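Local coordinates for uncharacterized hypothetical protein (Parabacteroides merdae, PDB 4EI0) that is of unknown function but belongs to the DUF4466 family and folds largely into antiparallel beta sheets, at residues N18-R23 against F38-A43; I193-A198 against N230-I235; V57-G62 against K123-S128; N156-N161 against A300-V305. One frame throughout, in Å; residues are numbered along the deposited sequence.

Contact 1: N18-R23 against F38-A43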
loop_
_atom_site.group_PDB
_atom_site.type_symbol
_atom_site.label_atom_id
_atom_site.label_comp_id
_atom_site.label_asym_id
_atom_site.label_seq_id
_atom_site.Cartn_x
_atom_site.Cartn_y
_atom_site.Cartn_z
ATOM N N ASN B 18 10.952 -5.071 -11.729
ATOM C CA ASN B 18 10.951 -3.613 -11.521
ATOM C C ASN B 18 10.316 -2.858 -12.677
ATOM O O ASN B 18 10.186 -3.386 -13.762
ATOM C CB ASN B 18 12.357 -3.101 -11.147
ATOM C CG ASN B 18 13.423 -3.158 -12.292
ATOM O OD1 ASN B 18 14.550 -2.686 -12.103
ATOM N ND2 ASN B 18 13.077 -3.670 -13.437
ATOM N N ASP B 19 9.910 -1.630 -12.417
ATOM C CA ASP B 19 9.367 -0.742 -13.427
ATOM C C ASP B 19 9.560 0.678 -12.939
ATOM O O ASP B 19 9.585 0.898 -11.752
ATOM C CB ASP B 19 7.878 -0.989 -13.604
ATOM C CG ASP B 19 7.298 -0.183 -14.765
ATOM O OD1 ASP B 19 7.785 -0.319 -15.889
ATOM O OD2 ASP B 19 6.383 0.619 -14.555
ATOM N N CYS B 20 9.768 1.636 -13.833
ATOM C CA CYS B 20 10.026 2.993 -13.396
ATOM C C CYS B 20 9.313 3.957 -14.310
ATOM O O CYS B 20 9.338 3.772 -15.518
ATOM C CB CYS B 20 11.547 3.273 -13.356
ATOM S SG CYS B 20 11.935 4.751 -12.378
ATOM N N ILE B 21 8.679 4.975 -13.735
ATOM C CA ILE B 21 7.947 5.995 -14.502
ATOM C C ILE B 21 8.438 7.390 -14.120
ATOM O O ILE B 21 8.621 7.689 -12.962
ATOM C CB ILE B 21 6.393 5.849 -14.397
ATOM C CG1 ILE B 21 5.833 6.306 -13.044
ATOM C CG2 ILE B 21 5.976 4.406 -14.695
ATOM C CD1 ILE B 21 4.332 6.581 -13.040
ATOM N N LYS B 22 8.734 8.219 -15.116
ATOM C CA LYS B 22 9.070 9.607 -14.870
ATOM C C LYS B 22 7.785 10.276 -14.420
ATOM O O LYS B 22 6.773 10.137 -15.088
ATOM C CB LYS B 22 9.606 10.251 -16.168
ATOM C CG LYS B 22 10.044 11.712 -16.014
ATOM C CD LYS B 22 10.836 12.198 -17.218
ATOM C CE LYS B 22 10.850 13.736 -17.303
ATOM N NZ LYS B 22 9.634 14.307 -17.941
ATOM N N ARG B 23 7.780 10.924 -13.271
ATOM C CA ARG B 23 6.579 11.646 -12.797
ATOM C C ARG B 23 6.509 13.055 -13.381
ATOM O O ARG B 23 5.464 13.521 -13.779
ATOM C CB ARG B 23 6.489 11.649 -11.270
ATOM C CG ARG B 23 5.914 10.321 -10.762
ATOM C CD ARG B 23 6.198 10.047 -9.289
ATOM N NE ARG B 23 5.748 11.106 -8.381
ATOM C CZ ARG B 23 4.492 11.276 -7.952
ATOM N NH1 ARG B 23 3.508 10.473 -8.350
ATOM N NH2 ARG B 23 4.218 12.268 -7.109
ATOM N N PHE B 38 11.098 10.657 -10.366
ATOM C CA PHE B 38 10.823 9.321 -10.897
ATOM C C PHE B 38 10.130 8.483 -9.787
ATOM O O PHE B 38 10.379 8.707 -8.600
ATOM C CB PHE B 38 12.118 8.632 -11.340
ATOM C CG PHE B 38 12.808 9.270 -12.514
ATOM C CD1 PHE B 38 13.667 10.323 -12.332
ATOM C CD2 PHE B 38 12.569 8.828 -13.783
ATOM C CE1 PHE B 38 14.297 10.910 -13.414
ATOM C CE2 PHE B 38 13.181 9.417 -14.876
ATOM C CZ PHE B 38 14.054 10.456 -14.687
ATOM N N ALA B 39 9.271 7.538 -10.175
ATOM C CA ALA B 39 8.651 6.589 -9.250
ATOM C C ALA B 39 9.136 5.205 -9.663
ATOM O O ALA B 39 8.802 4.743 -10.751
ATOM C CB ALA B 39 7.133 6.672 -9.304
ATOM N N TYR B 40 9.980 4.594 -8.829
ATOM C CA TYR B 40 10.649 3.323 -9.133
ATOM C C TYR B 40 9.938 2.230 -8.318
ATOM O O TYR B 40 10.032 2.230 -7.097
ATOM C CB TYR B 40 12.096 3.351 -8.740
ATOM C CG TYR B 40 12.918 2.106 -9.072
ATOM C CD1 TYR B 40 12.780 1.445 -10.282
ATOM C CD2 TYR B 40 13.868 1.617 -8.173
ATOM C CE1 TYR B 40 13.533 0.311 -10.581
ATOM C CE2 TYR B 40 14.650 0.495 -8.476
ATOM C CZ TYR B 40 14.485 -0.150 -9.686
ATOM O OH TYR B 40 15.263 -1.264 -9.990
ATOM N N ALA B 41 9.249 1.325 -9.026
ATOM C CA ALA B 41 8.484 0.213 -8.448
ATOM C C ALA B 41 9.275 -1.066 -8.515
ATOM O O ALA B 41 9.834 -1.394 -9.568
ATOM C CB ALA B 41 7.174 0.030 -9.207
HETATM N N MSE B 42 9.254 -1.819 -7.419
HETATM C CA MSE B 42 9.951 -3.109 -7.305
HETATM C C MSE B 42 9.022 -4.134 -6.683
HETATM O O MSE B 42 8.172 -3.785 -5.886
HETATM C CB MSE B 42 11.183 -2.952 -6.399
HETATM C CG MSE B 42 12.135 -1.861 -6.838
HETATM SE SE MSE B 42 13.166 -1.152 -5.372
HETATM C CE MSE B 42 11.652 0.066 -4.809
ATOM N N ALA B 43 9.157 -5.400 -7.049
ATOM C CA ALA B 43 8.278 -6.462 -6.482
ATOM C C ALA B 43 8.950 -7.820 -6.613
ATOM O O ALA B 43 9.612 -8.083 -7.608
ATOM C CB ALA B 43 6.893 -6.502 -7.152
#
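The Y40 ring lies beside the N18 side chain, and Y40 OH donates a 2.6 Å hydrogen bond to N18 OD1. Strands 18-22 and 38-43 run antiparallel in one sheet of a beta sandwich; N18, C20, K22, F38, Y40 and M42 line the face turned to the second sheet, where F129 packs on C20, F38 and Y40, and V131 on N18, Y40 and M42. The hydroxyl approaches in the carbonyl plane of the N18 amide, on a lone pair (C=O...O angle 125°), amide and ring planes being 63° apart. With Y40 CG anti to the backbone N (chi1 -177°), the ring brings its hydroxyl to N18 OD1, near the ring plane, and N18 ND2 bonds E140 O, which fixes the amide's rotation. A phenylalanine at Y40 would probably leave N18 OD1 without this donor and let the amide turn more freely. C20 SG lies obliquely to two rings, 5.1 Å from the Y40 centroid and 5.5 Å from that of F38, while K22 CB meets F38 CE2 at 3.9 Å. Paired backbone bonds join D19 with A41 and I21 with A39. Just past the strand, R23, salt-bridged to E37, sets its CD 3.5 Å from A39 CB.

Contact 2: I193-A198 against N230-I235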
loop_
_atom_site.group_PDB
_atom_site.type_symbol
_atom_site.label_atom_id
_atom_site.label_comp_id
_atom_site.label_asym_id
_atom_site.label_seq_id
_atom_site.Cartn_x
_atom_site.Cartn_y
_atom_site.Cartn_z
ATOM N N ILE B 193 22.423 47.339 -16.407
ATOM C CA ILE B 193 20.986 47.483 -16.283
ATOM C C ILE B 193 20.368 47.501 -17.662
ATOM O O ILE B 193 20.763 48.300 -18.526
ATOM C CB ILE B 193 20.550 48.754 -15.534
ATOM C CG1 ILE B 193 21.250 48.843 -14.175
ATOM C CG2 ILE B 193 19.009 48.738 -15.355
ATOM C CD1 ILE B 193 21.232 47.597 -13.356
ATOM N N ASP B 194 19.361 46.638 -17.827
ATOM C CA ASP B 194 18.618 46.492 -19.056
ATOM C C ASP B 194 17.267 47.199 -19.029
ATOM O O ASP B 194 16.842 47.770 -20.046
ATOM C CB ASP B 194 18.515 44.973 -19.375
ATOM C CG ASP B 194 19.896 44.375 -19.581
ATOM O OD1 ASP B 194 20.623 44.979 -20.411
ATOM O OD2 ASP B 194 20.294 43.401 -18.889
ATOM N N ILE B 195 16.626 47.214 -17.881
ATOM C CA ILE B 195 15.289 47.796 -17.754
ATOM C C ILE B 195 15.206 48.521 -16.425
ATOM O O ILE B 195 15.689 48.011 -15.402
ATOM C CB ILE B 195 14.173 46.692 -17.813
ATOM C CG1 ILE B 195 14.052 46.116 -19.233
ATOM C CG2 ILE B 195 12.828 47.273 -17.429
ATOM C CD1 ILE B 195 13.128 44.926 -19.386
HETATM N N MSE B 196 14.604 49.704 -16.440
HETATM C CA MSE B 196 14.246 50.407 -15.220
HETATM C C MSE B 196 12.741 50.352 -15.056
HETATM O O MSE B 196 11.993 50.782 -15.946
HETATM C CB MSE B 196 14.695 51.859 -15.245
HETATM C CG MSE B 196 14.276 52.633 -13.975
HETATM SE SE MSE B 196 14.908 54.436 -14.014
HETATM C CE MSE B 196 14.449 55.037 -12.171
ATOM N N TYR B 197 12.315 49.807 -13.925
ATOM C CA TYR B 197 10.914 49.860 -13.525
ATOM C C TYR B 197 10.623 51.162 -12.828
ATOM O O TYR B 197 11.455 51.665 -12.082
ATOM C CB TYR B 197 10.631 48.724 -12.578
ATOM C CG TYR B 197 9.377 48.907 -11.819
ATOM C CD1 TYR B 197 8.158 48.540 -12.387
ATOM C CD2 TYR B 197 9.381 49.447 -10.550
ATOM C CE1 TYR B 197 6.972 48.705 -11.714
ATOM C CE2 TYR B 197 8.180 49.628 -9.851
ATOM C CZ TYR B 197 6.978 49.254 -10.441
ATOM O OH TYR B 197 5.792 49.368 -9.778
ATOM N N ALA B 198 9.436 51.701 -13.067
ATOM C CA ALA B 198 8.915 52.805 -12.296
ATOM C C ALA B 198 7.405 52.662 -12.201
ATOM O O ALA B 198 6.789 52.233 -13.152
ATOM C CB ALA B 198 9.243 54.099 -12.992
ATOM N N ASN B 230 22.187 50.570 -22.064
ATOM C CA ASN B 230 21.584 49.460 -22.820
ATOM C C ASN B 230 20.191 49.775 -23.373
ATOM O O ASN B 230 19.291 50.181 -22.642
ATOM C CB ASN B 230 21.509 48.199 -21.960
ATOM C CG ASN B 230 22.859 47.681 -21.588
ATOM O OD1 ASN B 230 23.852 48.108 -22.157
ATOM N ND2 ASN B 230 22.913 46.753 -20.637
ATOM N N ASN B 231 20.028 49.610 -24.681
ATOM C CA ASN B 231 18.730 49.812 -25.335
ATOM C C ASN B 231 18.009 48.459 -25.557
ATOM O O ASN B 231 18.190 47.793 -26.558
ATOM C CB ASN B 231 18.906 50.563 -26.648
ATOM C CG ASN B 231 17.599 51.098 -27.174
ATOM O OD1 ASN B 231 16.562 51.100 -26.487
ATOM N ND2 ASN B 231 17.621 51.508 -28.415
ATOM N N THR B 232 17.254 48.048 -24.561
ATOM C CA THR B 232 16.610 46.745 -24.550
ATOM C C THR B 232 15.383 46.733 -25.463
ATOM O O THR B 232 14.641 47.699 -25.497
ATOM C CB THR B 232 16.212 46.416 -23.095
ATOM O OG1 THR B 232 17.387 46.448 -22.283
ATOM C CG2 THR B 232 15.579 45.036 -22.985
ATOM N N LYS B 233 15.198 45.656 -26.220
ATOM C CA LYS B 233 14.004 45.471 -27.038
ATOM C C LYS B 233 12.935 44.746 -26.246
ATOM O O LYS B 233 13.229 43.743 -25.591
ATOM C CB LYS B 233 14.326 44.594 -28.256
ATOM C CG LYS B 233 15.283 45.224 -29.258
ATOM C CD LYS B 233 15.528 44.231 -30.401
ATOM C CE LYS B 233 16.235 44.889 -31.579
ATOM N NZ LYS B 233 17.444 45.607 -31.083
HETATM N N MSE B 234 11.699 45.204 -26.342
HETATM C CA MSE B 234 10.594 44.674 -25.523
HETATM C C MSE B 234 9.290 44.553 -26.323
HETATM O O MSE B 234 9.016 45.412 -27.165
HETATM C CB MSE B 234 10.316 45.670 -24.376
HETATM C CG MSE B 234 11.359 45.756 -23.317
HETATM SE SE MSE B 234 10.839 47.141 -22.073
HETATM C CE MSE B 234 11.663 48.707 -22.889
ATOM N N ILE B 235 8.496 43.510 -26.029
ATOM C CA ILE B 235 7.134 43.267 -26.630
ATOM C C ILE B 235 6.192 42.938 -25.485
ATOM O O ILE B 235 6.431 41.991 -24.712
ATOM C CB ILE B 235 7.172 42.096 -27.637
ATOM C CG1 ILE B 235 8.096 42.458 -28.827
ATOM C CG2 ILE B 235 5.772 41.641 -28.106
ATOM C CD1 ILE B 235 8.319 41.308 -29.811
HETATM O O HOH W 1 22.830 49.869 -19.330
HETATM O O HOH W 2 19.842 45.406 -23.081
#
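D194 and N230 meet with carboxylate and amide planes nearly parallel, 16° apart, although the side chains run at a slant to one another. N230 ND2 donates to D194 OD1 over 2.9 Å; it comes from the syn side but 34° out of the carboxylate plane, and the N-H...O angle of 140° makes the bond bent. The same oxygen takes a second proton from a water 2.8 Å from D194 OD1, and that water also donates to T232 OG1. OD2 is engaged by the backbone N of F168, so both carboxylate oxygens have partners in this buried place. With its CG beside the backbone N, D194 turns its carboxylate toward N230 while leaving its carbonyl to T232, whose OG1 donates to D194 O at 2.7 Å. T211 OG1 also bonds that carbonyl oxygen. An alanine in place of N230 would probably leave D194 OD1 with the water as its remaining partner here and open a gap beside the carboxylate. Another water accepts from N230 N at 2.9 Å and lies within bonding distance of I193 O. I195 crosses T232 at about a right angle, its CG1 4.2 Å from T232 CG2, and sends CD1 to within 4.2 Å of the selenium of M234; F209 and V282 pack around this apolar end. The contact ties the loop leading into strand 233-238 to the start of strand 195-199, in a different sheet, at a classic beta bulge where D194 and I195 both face L166.

Contact 3: V57-G62 against K123-S128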
loop_
_atom_site.group_PDB
_atom_site.type_symbol
_atom_site.label_atom_id
_atom_site.label_comp_id
_atom_site.label_asym_id
_atom_site.label_seq_id
_atom_site.Cartn_x
_atom_site.Cartn_y
_atom_site.Cartn_z
ATOM N N VAL B 57 21.936 5.173 -11.111
ATOM C CA VAL B 57 23.153 5.761 -11.665
ATOM C C VAL B 57 22.670 6.745 -12.728
ATOM O O VAL B 57 21.991 6.356 -13.654
ATOM C CB VAL B 57 24.074 4.674 -12.297
ATOM C CG1 VAL B 57 25.270 5.326 -12.994
ATOM C CG2 VAL B 57 24.550 3.656 -11.249
ATOM N N SER B 58 22.960 8.026 -12.560
ATOM C CA SER B 58 22.677 9.032 -13.606
ATOM C C SER B 58 23.891 9.218 -14.485
ATOM O O SER B 58 25.008 8.934 -14.059
ATOM C CB SER B 58 22.346 10.399 -12.998
ATOM O OG SER B 58 23.418 10.841 -12.219
ATOM N N SER B 59 23.680 9.738 -15.689
ATOM C CA SER B 59 24.776 9.879 -16.653
ATOM C C SER B 59 25.593 11.153 -16.363
ATOM O O SER B 59 26.704 11.242 -16.785
ATOM C CB SER B 59 24.245 9.891 -18.095
ATOM O OG SER B 59 23.377 10.966 -18.277
ATOM N N ILE B 60 25.013 12.115 -15.669
ATOM C CA ILE B 60 25.718 13.297 -15.198
ATOM C C ILE B 60 25.313 13.401 -13.724
ATOM O O ILE B 60 24.116 13.365 -13.368
ATOM C CB ILE B 60 25.287 14.564 -15.955
ATOM C CG1 ILE B 60 25.682 14.511 -17.445
ATOM C CG2 ILE B 60 25.913 15.768 -15.314
ATOM C CD1 ILE B 60 25.030 15.609 -18.269
ATOM N N ALA B 61 26.301 13.546 -12.854
ATOM C CA ALA B 61 26.054 13.527 -11.427
ATOM C C ALA B 61 25.082 14.607 -11.030
ATOM O O ALA B 61 25.240 15.749 -11.426
ATOM C CB ALA B 61 27.373 13.727 -10.688
ATOM N N GLY B 62 24.110 14.280 -10.200
ATOM C CA GLY B 62 23.117 15.261 -9.808
ATOM C C GLY B 62 23.675 16.309 -8.859
ATOM O O GLY B 62 24.660 16.040 -8.208
ATOM N N LYS B 123 22.327 19.651 -22.093
ATOM C CA LYS B 123 22.776 18.285 -22.490
ATOM C C LYS B 123 21.645 17.295 -22.284
ATOM O O LYS B 123 20.568 17.688 -21.940
ATOM C CB LYS B 123 24.002 17.862 -21.691
ATOM C CG LYS B 123 25.235 18.706 -21.936
ATOM C CD LYS B 123 26.268 18.450 -20.855
ATOM C CE LYS B 123 27.357 19.508 -20.835
ATOM N NZ LYS B 123 28.232 19.338 -21.995
ATOM N N ASP B 124 21.898 16.025 -22.495
ATOM C CA ASP B 124 20.915 14.964 -22.259
ATOM C C ASP B 124 21.347 14.269 -20.961
ATOM O O ASP B 124 22.540 14.241 -20.641
ATOM C CB ASP B 124 20.959 13.926 -23.403
ATOM C CG ASP B 124 20.113 14.320 -24.641
ATOM O OD1 ASP B 124 19.657 15.471 -24.780
ATOM O OD2 ASP B 124 19.883 13.435 -25.501
ATOM N N VAL B 125 20.401 13.723 -20.204
ATOM C CA VAL B 125 20.742 12.908 -19.036
ATOM C C VAL B 125 19.928 11.623 -19.092
ATOM O O VAL B 125 18.731 11.648 -19.416
ATOM C CB VAL B 125 20.435 13.580 -17.675
ATOM C CG1 VAL B 125 20.918 12.686 -16.522
ATOM C CG2 VAL B 125 21.071 14.962 -17.558
ATOM N N GLN B 126 20.564 10.505 -18.782
ATOM C CA GLN B 126 19.849 9.216 -18.721
ATOM C C GLN B 126 20.122 8.539 -17.400
ATOM O O GLN B 126 21.040 8.915 -16.645
ATOM C CB GLN B 126 20.192 8.295 -19.880
ATOM C CG GLN B 126 21.638 7.931 -19.969
ATOM C CD GLN B 126 21.943 7.249 -21.279
ATOM O OE1 GLN B 126 21.719 7.799 -22.354
ATOM N NE2 GLN B 126 22.458 6.040 -21.194
ATOM N N PHE B 127 19.308 7.531 -17.116
ATOM C CA PHE B 127 19.264 6.928 -15.802
ATOM C C PHE B 127 19.168 5.397 -15.866
ATOM O O PHE B 127 18.399 4.843 -16.653
ATOM C CB PHE B 127 18.057 7.456 -15.062
ATOM C CG PHE B 127 18.073 8.930 -14.846
ATOM C CD1 PHE B 127 18.691 9.467 -13.743
ATOM C CD2 PHE B 127 17.501 9.778 -15.772
ATOM C CE1 PHE B 127 18.743 10.835 -13.571
ATOM C CE2 PHE B 127 17.510 11.162 -15.585
ATOM C CZ PHE B 127 18.114 11.679 -14.465
ATOM N N SER B 128 19.933 4.737 -15.007
ATOM C CA SER B 128 19.837 3.294 -14.823
ATOM C C SER B 128 19.469 2.962 -13.388
ATOM O O SER B 128 20.257 3.189 -12.456
ATOM C CB SER B 128 21.154 2.635 -15.226
ATOM O OG SER B 128 20.992 1.221 -15.071
HETATM O O HOH W 3 24.318 12.332 -20.337
#
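V57 forms a hydrogen-bonded antiparallel pair with S128: V57 N reaches S128 O at 2.9 Å, and S128 N returns an equally short, nearly straight bond to V57 O. At the next position the side chains turn to the other face, and S58 CB rests obliquely against the F127 ring, 3.7 Å from CE1. The hydroxyl of S58 donates to I60 O over 2.9 Å, from well above the carbonyl plane, and makes a weak bond to T95 O; since Y114 OH also bonds I60 O, the turn after the strand is gripped twice at this oxygen. Strands 51-58 and 124-133 are neighbours in one sheet of a beta sandwich, and the F127 ring packs between the sheets, meeting F38 and, edge-to-face, Y114 of the other sheet. S59 follows where strand 51-58 has ended, yet it prolongs the ladder. Its backbone N still reaches Q126 O at 2.9 Å, but at a bent 131°, and its side chain then takes over from the main chain: with OG between the backbone N and the carbonyl carbon (chi1 61°), S59 OG accepts a bond from Q126 N of 2.9 Å and 168°. The same hydroxyl is linked by a water to D124 O, which accepts from that water, while S59 CB lies alongside Q126 CG. I60 reaches with CD1 toward the 123-128 segment, 3.7 Å from D124 O, and crosses the K123 side chain at about a right angle, with I60 CD1 4.0 Å from K123 CD.

Contact 4: N156-N161 against A300-V305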
loop_
_atom_site.group_PDB
_atom_site.type_symbol
_atom_site.label_atom_id
_atom_site.label_comp_id
_atom_site.label_asym_id
_atom_site.label_seq_id
_atom_site.Cartn_x
_atom_site.Cartn_y
_atom_site.Cartn_z
ATOM N N ASN B 156 9.448 34.841 -8.415
ATOM C CA ASN B 156 8.936 35.631 -7.314
ATOM C C ASN B 156 9.913 36.614 -6.757
ATOM O O ASN B 156 10.152 36.644 -5.568
ATOM C CB ASN B 156 8.379 34.694 -6.236
ATOM C CG ASN B 156 7.326 33.751 -6.797
ATOM O OD1 ASN B 156 7.462 32.525 -6.705
ATOM N ND2 ASN B 156 6.318 34.306 -7.451
ATOM N N LEU B 157 10.450 37.459 -7.628
ATOM C CA LEU B 157 11.362 38.516 -7.226
ATOM C C LEU B 157 10.594 39.816 -6.988
ATOM O O LEU B 157 9.648 40.121 -7.689
ATOM C CB LEU B 157 12.422 38.754 -8.298
ATOM C CG LEU B 157 13.298 37.524 -8.496
ATOM C CD1 LEU B 157 13.733 37.342 -9.935
ATOM C CD2 LEU B 157 14.477 37.601 -7.543
ATOM N N SER B 158 11.062 40.611 -6.036
ATOM C CA SER B 158 10.403 41.826 -5.648
ATOM C C SER B 158 10.950 43.035 -6.383
ATOM O O SER B 158 12.143 43.269 -6.435
ATOM C CB SER B 158 10.502 41.991 -4.120
ATOM O OG SER B 158 10.035 43.250 -3.737
ATOM N N VAL B 159 10.047 43.827 -6.937
ATOM C CA VAL B 159 10.395 45.009 -7.671
ATOM C C VAL B 159 9.604 46.161 -7.076
ATOM O O VAL B 159 8.404 46.053 -6.840
ATOM C CB VAL B 159 10.133 44.809 -9.181
ATOM C CG1 VAL B 159 10.323 46.117 -9.919
ATOM C CG2 VAL B 159 11.092 43.711 -9.721
ATOM N N THR B 160 10.282 47.264 -6.821
ATOM C CA THR B 160 9.648 48.431 -6.239
ATOM C C THR B 160 10.311 49.646 -6.874
ATOM O O THR B 160 11.268 49.522 -7.647
ATOM C CB THR B 160 9.820 48.464 -4.713
ATOM O OG1 THR B 160 11.207 48.625 -4.400
ATOM C CG2 THR B 160 9.337 47.173 -4.078
ATOM N N ASN B 161 9.836 50.831 -6.553
ATOM C CA ASN B 161 10.459 52.037 -7.089
ATOM C C ASN B 161 11.942 52.172 -6.726
ATOM O O ASN B 161 12.704 52.787 -7.467
ATOM C CB ASN B 161 9.688 53.280 -6.641
ATOM C CG ASN B 161 8.471 53.519 -7.497
ATOM O OD1 ASN B 161 8.575 53.952 -8.661
ATOM N ND2 ASN B 161 7.305 53.201 -6.945
ATOM N N ALA B 300 0.278 49.188 -5.894
ATOM C CA ALA B 300 0.981 50.464 -5.916
ATOM C C ALA B 300 2.385 50.347 -5.330
ATOM O O ALA B 300 3.299 50.971 -5.824
ATOM C CB ALA B 300 0.192 51.564 -5.181
ATOM N N SER B 301 2.560 49.532 -4.306
ATOM C CA SER B 301 3.804 49.545 -3.544
ATOM C C SER B 301 4.781 48.387 -3.846
ATOM O O SER B 301 5.901 48.387 -3.365
ATOM C CB SER B 301 3.456 49.583 -2.047
ATOM O OG SER B 301 2.878 48.365 -1.616
ATOM N N GLU B 302 4.363 47.399 -4.624
ATOM C CA GLU B 302 5.238 46.292 -4.971
ATOM C C GLU B 302 4.779 45.547 -6.243
ATOM O O GLU B 302 3.603 45.290 -6.440
ATOM C CB GLU B 302 5.316 45.290 -3.796
ATOM C CG GLU B 302 6.324 44.166 -4.041
ATOM C CD GLU B 302 6.487 43.179 -2.902
ATOM O OE1 GLU B 302 5.593 43.086 -2.035
ATOM O OE2 GLU B 302 7.517 42.477 -2.900
ATOM N N VAL B 303 5.727 45.098 -7.036
ATOM C CA VAL B 303 5.468 44.144 -8.094
ATOM C C VAL B 303 6.247 42.903 -7.844
ATOM O O VAL B 303 7.381 42.965 -7.419
ATOM C CB VAL B 303 5.862 44.814 -9.427
ATOM C CG1 VAL B 303 5.751 43.849 -10.590
ATOM C CG2 VAL B 303 4.986 46.057 -9.641
ATOM N N THR B 304 5.675 41.749 -8.120
ATOM C CA THR B 304 6.412 40.506 -8.117
ATOM C C THR B 304 6.586 39.969 -9.558
ATOM O O THR B 304 5.597 39.823 -10.274
ATOM C CB THR B 304 5.679 39.439 -7.280
ATOM O OG1 THR B 304 5.400 39.971 -5.977
ATOM C CG2 THR B 304 6.504 38.179 -7.118
ATOM N N VAL B 305 7.824 39.637 -9.950
ATOM C CA VAL B 305 8.109 39.132 -11.296
ATOM C C VAL B 305 8.770 37.773 -11.210
ATOM O O VAL B 305 9.392 37.451 -10.211
ATOM C CB VAL B 305 8.976 40.117 -12.126
ATOM C CG1 VAL B 305 8.368 41.511 -12.167
ATOM C CG2 VAL B 305 10.396 40.185 -11.595
#
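Backbone hydrogen bonds come in two reciprocal sets: L157 with V305, and V159 with V303. They are all short, L157 N to V305 O being 2.8 Å and V303 N to V159 O likewise 2.8 Å, and the strands are twisted well away from strict antiparallel alignment. The polar side-chain contact joins S158 and E302. S158 OG donates to E302 OE2 at 2.8 Å, meeting the carboxylate on its anti side and somewhat out of its plane; with CG anti to the backbone N (chi1 -175°) and the chain extended beyond, E302 reaches across to the hydroxyl of the adjacent segment. K163 NZ also bonds S158 OG, so its positive charge probably lies near enough to favour the carboxylate. Apolar contacts occupy the other face: V159 CG2 meets V305 CG2 at 4.1 Å, the two side chains about perpendicular, and L157 CB meets the same methyl of V305 at 4.1 Å. Y197 of strand 195-199 covers V159 and V303. On the S158 side, T304 CG2 lies 3.5 Å from N156 CA. N156, with left-handed phi/psi of 52° and 55°, and L157 both face V305, the pattern of a G1 beta bulge, here placed where the chain turns a corner, at N156.

From the N terminus, contact 1 closes first, pairing strand 17-22 with 35-43 across a short connection. Contact 3 follows in series, closing a longer loop between strands 51-58 and 124-133 of the facing sheet; the two contacts touch where F38 CZ lies 3.6 Å from F127 CE2, tying together both sheets of the N-terminal sandwich. The chain then enters the second half of the fold at 156-161, whose partner 300-305 comes almost at the C terminus. Contact 2 closes a loop nested inside that of contact 4 and ties the sheet of strand 195-199 to that of strand 233-238. Contacts 2 and 4 touch through strand 195-199, whereas centres of contacts 1 and 4 lie about 42 Å apart.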